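Local coordinates for metallopeptidase family protein (Thermus thermophilus, PDB 2EJQ) that is of unknown function but belongs to the zincin-like metallopeptidases, binds metal ions and probably resembles zinc-dependent peptidases in fold, at residues E8-L13 with Q26-F31; G42-G47 with L76-E81. The protein carries 1 engineered substitution. One frame throughout, in Å; residues are numbered along the deposited sequence.

Interaction 1. Residues E8-L13 with Q26-F31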
ATOM      1  N   GLU A   8      -4.980 -11.832   5.748  1.00 50.44           N
ATOM      2  CA  GLU A   8      -5.339 -11.835   7.159  1.00 52.41           C
ATOM      3  C   GLU A   8      -4.295 -11.113   8.022  1.00 53.24           C
ATOM      4  O   GLU A   8      -4.629 -10.465   9.008  1.00 47.13           O
ATOM      5  CB  GLU A   8      -5.498 -13.290   7.613  1.00 57.92           C
ATOM      6  CG  GLU A   8      -6.117 -13.480   8.975  1.00 70.48           C
ATOM      7  CD  GLU A   8      -6.452 -14.936   9.239  1.00 82.28           C
ATOM      8  OE1 GLU A   8      -7.292 -15.493   8.492  1.00 83.59           O
ATOM      9  OE2 GLU A   8      -5.872 -15.521  10.185  1.00 82.69           O
ATOM     10  N   LEU A   9      -3.024 -11.240   7.655  1.00 48.41           N
ATOM     11  CA  LEU A   9      -1.960 -10.587   8.406  1.00 46.41           C
ATOM     12  C   LEU A   9      -2.035  -9.079   8.180  1.00 47.80           C
ATOM     13  O   LEU A   9      -1.881  -8.289   9.118  1.00 43.12           O
ATOM     14  CB  LEU A   9      -0.594 -11.099   7.943  1.00 43.16           C
ATOM     15  CG  LEU A   9       0.638 -10.398   8.515  1.00 47.02           C
ATOM     16  CD1 LEU A   9       0.639 -10.502  10.043  1.00 45.30           C
ATOM     17  CD2 LEU A   9       1.891 -11.022   7.918  1.00 48.64           C
ATOM     18  N   VAL A  10      -2.272  -8.692   6.931  1.00 41.71           N
ATOM     19  CA  VAL A  10      -2.371  -7.288   6.560  1.00 44.47           C
ATOM     20  C   VAL A  10      -3.493  -6.589   7.330  1.00 46.46           C
ATOM     21  O   VAL A  10      -3.304  -5.505   7.877  1.00 45.40           O
ATOM     22  CB  VAL A  10      -2.632  -7.144   5.055  1.00 39.53           C
ATOM     23  CG1 VAL A  10      -3.021  -5.712   4.726  1.00 34.54           C
ATOM     24  CG2 VAL A  10      -1.390  -7.556   4.278  1.00 42.24           C
ATOM     25  N   GLU A  11      -4.657  -7.222   7.378  1.00 43.89           N
ATOM     26  CA  GLU A  11      -5.804  -6.659   8.071  1.00 52.28           C
ATOM     27  C   GLU A  11      -5.571  -6.559   9.580  1.00 51.90           C
ATOM     28  O   GLU A  11      -6.001  -5.594  10.227  1.00 53.70           O
ATOM     29  CB  GLU A  11      -7.036  -7.521   7.816  1.00 50.56           C
ATOM     30  CG  GLU A  11      -7.359  -7.727   6.344  1.00 56.07           C
ATOM     31  CD  GLU A  11      -8.597  -8.585   6.120  1.00 59.15           C
ATOM     32  OE1 GLU A  11      -8.716  -9.642   6.775  1.00 57.86           O
ATOM     33  OE2 GLU A  11      -9.447  -8.212   5.282  1.00 60.95           O
ATOM     34  N   ARG A  12      -4.899  -7.570  10.132  1.00 48.98           N
ATOM     35  CA  ARG A  12      -4.637  -7.619  11.562  1.00 49.65           C
ATOM     36  C   ARG A  12      -3.678  -6.479  11.937  1.00 53.02           C
ATOM     37  O   ARG A  12      -3.883  -5.801  12.946  1.00 50.02           O
ATOM     38  CB  ARG A  12      -4.072  -9.008  11.930  1.00 49.96           C
ATOM     39  CG  ARG A  12      -3.501  -9.146  13.334  1.00 55.12           C
ATOM     40  CD  ARG A  12      -2.545 -10.263  13.467  1.00 60.14           C
ATOM     41  NE  ARG A  12      -1.257  -9.807  13.973  1.00 68.01           N
ATOM     42  CZ  ARG A  12      -0.109 -10.428  13.764  1.00 66.76           C
ATOM     43  NH1 ARG A  12      -0.094 -11.530  13.075  1.00 77.96           N
ATOM     44  NH2 ARG A  12       1.022  -9.927  14.230  1.00 69.98           N
ATOM     45  N   LEU A  13      -2.651  -6.258  11.118  1.00 48.61           N
ATOM     46  CA  LEU A  13      -1.700  -5.174  11.363  1.00 47.13           C
ATOM     47  C   LEU A  13      -2.364  -3.822  11.063  1.00 48.47           C
ATOM     48  O   LEU A  13      -2.165  -2.845  11.795  1.00 47.93           O
ATOM     49  CB  LEU A  13      -0.449  -5.354  10.488  1.00 46.71           C
ATOM     50  CG  LEU A  13       0.461  -6.558  10.764  1.00 51.80           C
ATOM     51  CD1 LEU A  13       1.586  -6.609   9.739  1.00 47.12           C
ATOM     52  CD2 LEU A  13       1.034  -6.463  12.164  1.00 39.96           C
ATOM     53  N   GLN A  26      -9.502   5.388   2.102  1.00 53.43           N
ATOM     54  CA  GLN A  26     -10.540   4.371   2.012  1.00 58.38           C
ATOM     55  C   GLN A  26     -10.063   3.033   2.585  1.00 59.06           C
ATOM     56  O   GLN A  26     -10.810   2.342   3.271  1.00 60.32           O
ATOM     57  CB  GLN A  26     -10.969   4.194   0.547  1.00 59.83           C
ATOM     58  CG  GLN A  26     -11.717   5.396  -0.015  1.00 73.60           C
ATOM     59  CD  GLN A  26     -12.825   5.868   0.917  1.00 77.75           C
ATOM     60  OE1 GLN A  26     -13.697   5.090   1.309  1.00 82.89           O
ATOM     61  NE2 GLN A  26     -12.791   7.144   1.277  1.00 79.16           N
ATOM     62  N   GLY A  27      -8.821   2.664   2.302  1.00 57.41           N
ATOM     63  CA  GLY A  27      -8.317   1.412   2.826  1.00 54.47           C
ATOM     64  C   GLY A  27      -7.164   0.798   2.061  1.00 53.34           C
ATOM     65  O   GLY A  27      -6.637   1.376   1.107  1.00 55.90           O
ATOM     66  N   VAL A  28      -6.794  -0.401   2.502  1.00 45.75           N
ATOM     67  CA  VAL A  28      -5.704  -1.163   1.930  1.00 43.59           C
ATOM     68  C   VAL A  28      -6.216  -2.246   0.967  1.00 44.49           C
ATOM     69  O   VAL A  28      -7.117  -3.020   1.303  1.00 41.86           O
ATOM     70  CB  VAL A  28      -4.899  -1.844   3.063  1.00 45.82           C
ATOM     71  CG1 VAL A  28      -3.694  -2.597   2.493  1.00 44.97           C
ATOM     72  CG2 VAL A  28      -4.459  -0.791   4.087  1.00 51.77           C
ATOM     73  N   HIS A  29      -5.647  -2.282  -0.234  1.00 41.77           N
ATOM     74  CA  HIS A  29      -6.001  -3.287  -1.238  1.00 38.35           C
ATOM     75  C   HIS A  29      -4.866  -4.317  -1.336  1.00 40.88           C
ATOM     76  O   HIS A  29      -3.694  -3.952  -1.400  1.00 42.50           O
ATOM     77  CB  HIS A  29      -6.189  -2.647  -2.622  1.00 41.79           C
ATOM     78  CG  HIS A  29      -7.457  -1.864  -2.772  1.00 48.17           C
ATOM     79  ND1 HIS A  29      -8.684  -2.352  -2.384  1.00 47.57           N
ATOM     80  CD2 HIS A  29      -7.693  -0.642  -3.308  1.00 47.88           C
ATOM     81  CE1 HIS A  29      -9.622  -1.467  -2.672  1.00 44.62           C
ATOM     82  NE2 HIS A  29      -9.046  -0.420  -3.235  1.00 45.51           N
ATOM     83  N   VAL A  30      -5.198  -5.600  -1.349  1.00 39.91           N
ATOM     84  CA  VAL A  30      -4.160  -6.615  -1.468  1.00 43.28           C
ATOM     85  C   VAL A  30      -4.334  -7.383  -2.769  1.00 46.03           C
ATOM     86  O   VAL A  30      -5.408  -7.910  -3.047  1.00 48.60           O
ATOM     87  CB  VAL A  30      -4.185  -7.616  -0.294  1.00 43.89           C
ATOM     88  CG1 VAL A  30      -3.118  -8.677  -0.497  1.00 39.70           C
ATOM     89  CG2 VAL A  30      -3.952  -6.887   1.011  1.00 49.26           C
ATOM     90  N   PHE A  31      -3.278  -7.431  -3.568  1.00 46.50           N
ATOM     91  CA  PHE A  31      -3.327  -8.131  -4.841  1.00 48.47           C
ATOM     92  C   PHE A  31      -2.369  -9.308  -4.827  1.00 55.18           C
ATOM     93  O   PHE A  31      -1.304  -9.247  -4.198  1.00 55.01           O
ATOM     94  CB  PHE A  31      -2.975  -7.178  -5.985  1.00 49.54           C
ATOM     95  CG  PHE A  31      -3.845  -5.962  -6.036  1.00 53.25           C
ATOM     96  CD1 PHE A  31      -3.528  -4.832  -5.287  1.00 49.34           C
ATOM     97  CD2 PHE A  31      -5.020  -5.965  -6.785  1.00 54.40           C
ATOM     98  CE1 PHE A  31      -4.364  -3.725  -5.280  1.00 56.41           C
ATOM     99  CE2 PHE A  31      -5.873  -4.854  -6.783  1.00 53.96           C
ATOM    100  CZ  PHE A  31      -5.542  -3.732  -6.028  1.00 49.58           C
TER
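Val10 meets Val28 and Val30 with a single methyl group. Its CG1 lies 3.9 Å from Val28 CG1 and 4.0 Å from Val30 CG2. Both are ordinary van der Waals distances. The two strand residues sit two apart, so their side chains leave the same face of strand 27-31, and the helix valine points at that face. CG1 of Val10 stands opposite the backbone N (chi1 168°), which carries it out from the helix to the strand. Val28 offers the methyl in the equivalent position, while Val30 offers the one lying beside its own backbone N. Val10 is buried, and its CA and that of Val30 are the closest pair, 8.3 Å apart. No hydrogen bond joins the segments, and they bury only 97 Å² together. Glu8, Glu11 and Arg12 form the exposed side and do not touch the strand. There Arg12 makes a salt bridge with Glu86. The arrangement is a helix laid on one face of a mixed sheet through an apolar layer. Tyr3, Phe6 and Val7 of helix 3-16 also touch Val30, and Trp14 touches Val28. Val10 further meets Leu70 of strand 67-71, the parallel neighbour of strand 27-31, and Val89 of helix 85-105.

Interaction 2. Residues G42-G47 with L76-E81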
ATOM      1  N   GLY A  42      15.290  -6.509 -10.808  1.00 85.77           N
ATOM      2  CA  GLY A  42      15.841  -7.292  -9.716  1.00 80.61           C
ATOM      3  C   GLY A  42      15.188  -6.750  -8.455  1.00 75.71           C
ATOM      4  O   GLY A  42      15.346  -7.286  -7.352  1.00 77.33           O
ATOM      5  N   VAL A  43      14.444  -5.662  -8.639  1.00 69.81           N
ATOM      6  CA  VAL A  43      13.757  -4.979  -7.548  1.00 66.24           C
ATOM      7  C   VAL A  43      12.245  -5.050  -7.704  1.00 62.49           C
ATOM      8  O   VAL A  43      11.700  -4.772  -8.774  1.00 60.68           O
ATOM      9  CB  VAL A  43      14.192  -3.488  -7.468  1.00 66.63           C
ATOM     10  CG1 VAL A  43      13.364  -2.746  -6.428  1.00 62.20           C
ATOM     11  CG2 VAL A  43      15.669  -3.398  -7.121  1.00 67.81           C
ATOM     12  N   TRP A  44      11.575  -5.425  -6.624  1.00 57.63           N
ATOM     13  CA  TRP A  44      10.128  -5.545  -6.636  1.00 55.91           C
ATOM     14  C   TRP A  44       9.477  -4.533  -5.720  1.00 54.38           C
ATOM     15  O   TRP A  44       9.997  -4.230  -4.649  1.00 55.27           O
ATOM     16  CB  TRP A  44       9.713  -6.946  -6.199  1.00 55.69           C
ATOM     17  CG  TRP A  44      10.293  -8.000  -7.060  1.00 59.83           C
ATOM     18  CD1 TRP A  44      11.498  -8.622  -6.904  1.00 57.95           C
ATOM     19  CD2 TRP A  44       9.713  -8.535  -8.251  1.00 61.06           C
ATOM     20  NE1 TRP A  44      11.703  -9.513  -7.928  1.00 57.67           N
ATOM     21  CE2 TRP A  44      10.623  -9.481  -8.769  1.00 57.24           C
ATOM     22  CE3 TRP A  44       8.511  -8.304  -8.931  1.00 58.05           C
ATOM     23  CZ2 TRP A  44      10.370 -10.196  -9.938  1.00 58.76           C
ATOM     24  CZ3 TRP A  44       8.259  -9.018 -10.095  1.00 64.89           C
ATOM     25  CH2 TRP A  44       9.186  -9.955 -10.587  1.00 60.90           C
ATOM     26  N   ARG A  45       8.337  -4.007  -6.153  1.00 52.08           N
ATOM     27  CA  ARG A  45       7.586  -3.049  -5.361  1.00 49.29           C
ATOM     28  C   ARG A  45       6.634  -3.826  -4.447  1.00 45.82           C
ATOM     29  O   ARG A  45       5.727  -4.495  -4.935  1.00 42.99           O
ATOM     30  CB  ARG A  45       6.778  -2.131  -6.281  1.00 50.35           C
ATOM     31  CG  ARG A  45       6.023  -1.045  -5.537  1.00 56.23           C
ATOM     32  CD  ARG A  45       5.348  -0.071  -6.494  1.00 63.69           C
ATOM     33  NE  ARG A  45       6.297   0.817  -7.161  1.00 68.07           N
ATOM     34  CZ  ARG A  45       5.953   1.700  -8.092  1.00 75.99           C
ATOM     35  NH1 ARG A  45       4.682   1.806  -8.465  1.00 77.08           N
ATOM     36  NH2 ARG A  45       6.870   2.478  -8.647  1.00 74.69           N
ATOM     37  N   LEU A  46       6.848  -3.750  -3.134  1.00 42.61           N
ATOM     38  CA  LEU A  46       5.977  -4.449  -2.180  1.00 47.42           C
ATOM     39  C   LEU A  46       4.597  -3.783  -2.027  1.00 43.34           C
ATOM     40  O   LEU A  46       3.604  -4.444  -1.725  1.00 41.81           O
ATOM     41  CB  LEU A  46       6.655  -4.538  -0.804  1.00 44.22           C
ATOM     42  CG  LEU A  46       8.033  -5.207  -0.763  1.00 48.48           C
ATOM     43  CD1 LEU A  46       8.524  -5.322   0.686  1.00 37.64           C
ATOM     44  CD2 LEU A  46       7.955  -6.581  -1.420  1.00 41.54           C
ATOM     45  N   GLY A  47       4.549  -2.471  -2.227  1.00 41.96           N
ATOM     46  CA  GLY A  47       3.295  -1.745  -2.119  1.00 46.04           C
ATOM     47  C   GLY A  47       3.392  -0.333  -2.676  1.00 45.29           C
ATOM     48  O   GLY A  47       4.449   0.096  -3.135  1.00 46.14           O
ATOM     49  N   LEU A  76       6.672 -12.498  -2.221  1.00 44.58           N
ATOM     50  CA  LEU A  76       7.148 -13.850  -2.481  1.00 41.29           C
ATOM     51  C   LEU A  76       8.481 -13.817  -3.208  1.00 45.34           C
ATOM     52  O   LEU A  76       9.416 -14.518  -2.827  1.00 46.53           O
ATOM     53  CB  LEU A  76       6.122 -14.635  -3.315  1.00 38.38           C
ATOM     54  CG  LEU A  76       4.929 -15.165  -2.527  1.00 40.54           C
ATOM     55  CD1 LEU A  76       3.934 -15.834  -3.455  1.00 42.63           C
ATOM     56  CD2 LEU A  76       5.427 -16.146  -1.487  1.00 37.07           C
ATOM     57  N   GLU A  77       8.570 -12.987  -4.245  1.00 40.84           N
ATOM     58  CA  GLU A  77       9.800 -12.874  -5.015  1.00 45.82           C
ATOM     59  C   GLU A  77      10.991 -12.519  -4.128  1.00 45.68           C
ATOM     60  O   GLU A  77      12.057 -13.117  -4.244  1.00 46.40           O
ATOM     61  CB  GLU A  77       9.652 -11.815  -6.115  1.00 44.03           C
ATOM     62  CG  GLU A  77       8.706 -12.189  -7.261  1.00 47.26           C
ATOM     63  CD  GLU A  77       9.206 -13.354  -8.109  1.00 50.83           C
ATOM     64  OE1 GLU A  77      10.413 -13.666  -8.043  1.00 49.99           O
ATOM     65  OE2 GLU A  77       8.392 -13.949  -8.854  1.00 44.27           O
ATOM     66  N   VAL A  78      10.806 -11.547  -3.241  1.00 46.02           N
ATOM     67  CA  VAL A  78      11.879 -11.113  -2.359  1.00 42.62           C
ATOM     68  C   VAL A  78      12.090 -12.014  -1.154  1.00 45.27           C
ATOM     69  O   VAL A  78      13.182 -12.055  -0.592  1.00 52.27           O
ATOM     70  CB  VAL A  78      11.628  -9.680  -1.824  1.00 45.04           C
ATOM     71  CG1 VAL A  78      11.375  -8.734  -2.976  1.00 44.24           C
ATOM     72  CG2 VAL A  78      10.445  -9.673  -0.856  1.00 44.59           C
ATOM     73  N   ALA A  79      11.055 -12.742  -0.758  1.00 41.35           N
ATOM     74  CA  ALA A  79      11.155 -13.591   0.419  1.00 45.89           C
ATOM     75  C   ALA A  79      12.123 -14.745   0.277  1.00 50.73           C
ATOM     76  O   ALA A  79      12.138 -15.453  -0.734  1.00 49.05           O
ATOM     77  CB  ALA A  79       9.781 -14.117   0.814  1.00 38.97           C
ATOM     78  N   GLY A  80      12.929 -14.922   1.316  1.00 48.49           N
ATOM     79  CA  GLY A  80      13.902 -15.995   1.361  1.00 46.66           C
ATOM     80  C   GLY A  80      13.855 -16.603   2.744  1.00 47.55           C
ATOM     81  O   GLY A  80      12.899 -16.395   3.494  1.00 43.98           O
ATOM     82  N   GLU A  81      14.883 -17.355   3.104  1.00 48.08           N
ATOM     83  CA  GLU A  81      14.888 -17.962   4.425  1.00 49.07           C
ATOM     84  C   GLU A  81      14.817 -16.895   5.523  1.00 45.87           C
ATOM     85  O   GLU A  81      15.451 -15.834   5.424  1.00 45.30           O
ATOM     86  CB  GLU A  81      16.135 -18.828   4.601  1.00 44.03           C
ATOM     87  CG  GLU A  81      16.285 -19.393   5.993  1.00 45.99           C
ATOM     88  CD  GLU A  81      17.460 -20.337   6.104  1.00 53.48           C
ATOM     89  OE1 GLU A  81      18.492 -20.083   5.436  1.00 56.28           O
ATOM     90  OE2 GLU A  81      17.349 -21.323   6.865  1.00 49.00           O
TER
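Trp44 and Glu77 are brought together by similar first torsions. In each, CG lies opposite the carbonyl carbon. Glu77 then bends at chi2 (-66°), and its chain runs over one face of the indole. Its CB stands 3.6 Å from the centroid of the five-membered ring of Trp44, only 11° off the ring normal, a CH-pi contact. Next along the chain, Glu77 CG is 3.6 Å from Trp44 CE2. CB and CG make the closest contacts. The carboxyl group continues over the same side, its CD 3.8 Å from Trp44 CZ2, and is turned nearly parallel to the ring, with 18° between the planes. Val78 adds an apolar contact beside it. Its CG1 approaches Trp44 CD1 obliquely at 3.9 Å, and its CG2 reaches Leu46 CD2 at 4.0 Å. No hydrogen bond crosses between the two segments. Ser74, earlier on the same helix, receives further contacts from Trp44 and Leu46, and its OG is hydrogen-bonded to Arg45 O. This surface contact joins the loop before strand 47-50 to the end of helix 72-78. Segment 76-81 itself holds Leu76 and Ala79, which form a magnesium site seen in this protein, though no magnesium is bound to this chain here.

How the interactions relate
Interactions 1 and 2 follow each other along the chain and do not touch. Their centres are about 18 Å apart and their nearest atoms about 7 Å apart. Interaction 1 lies nearer the middle, its centre about 8 Å from the centre of the chain against about 14 Å for interaction 2. Both border strand 67-71 and helix 85-105: in interaction 2, Leu46 shares a backbone hydrogen bond with Tyr71 and touches Glu88 and Thr92. That helix carries an HExxH sequence, consistent with a zincin active site, although no metal is bound to it here. The side chains of Val28 and Leu46 lie near its His95, Glu96 and His99 without touching them. The side chain of Val30 is about 10 Å from that of Leu76, at the magnesium site.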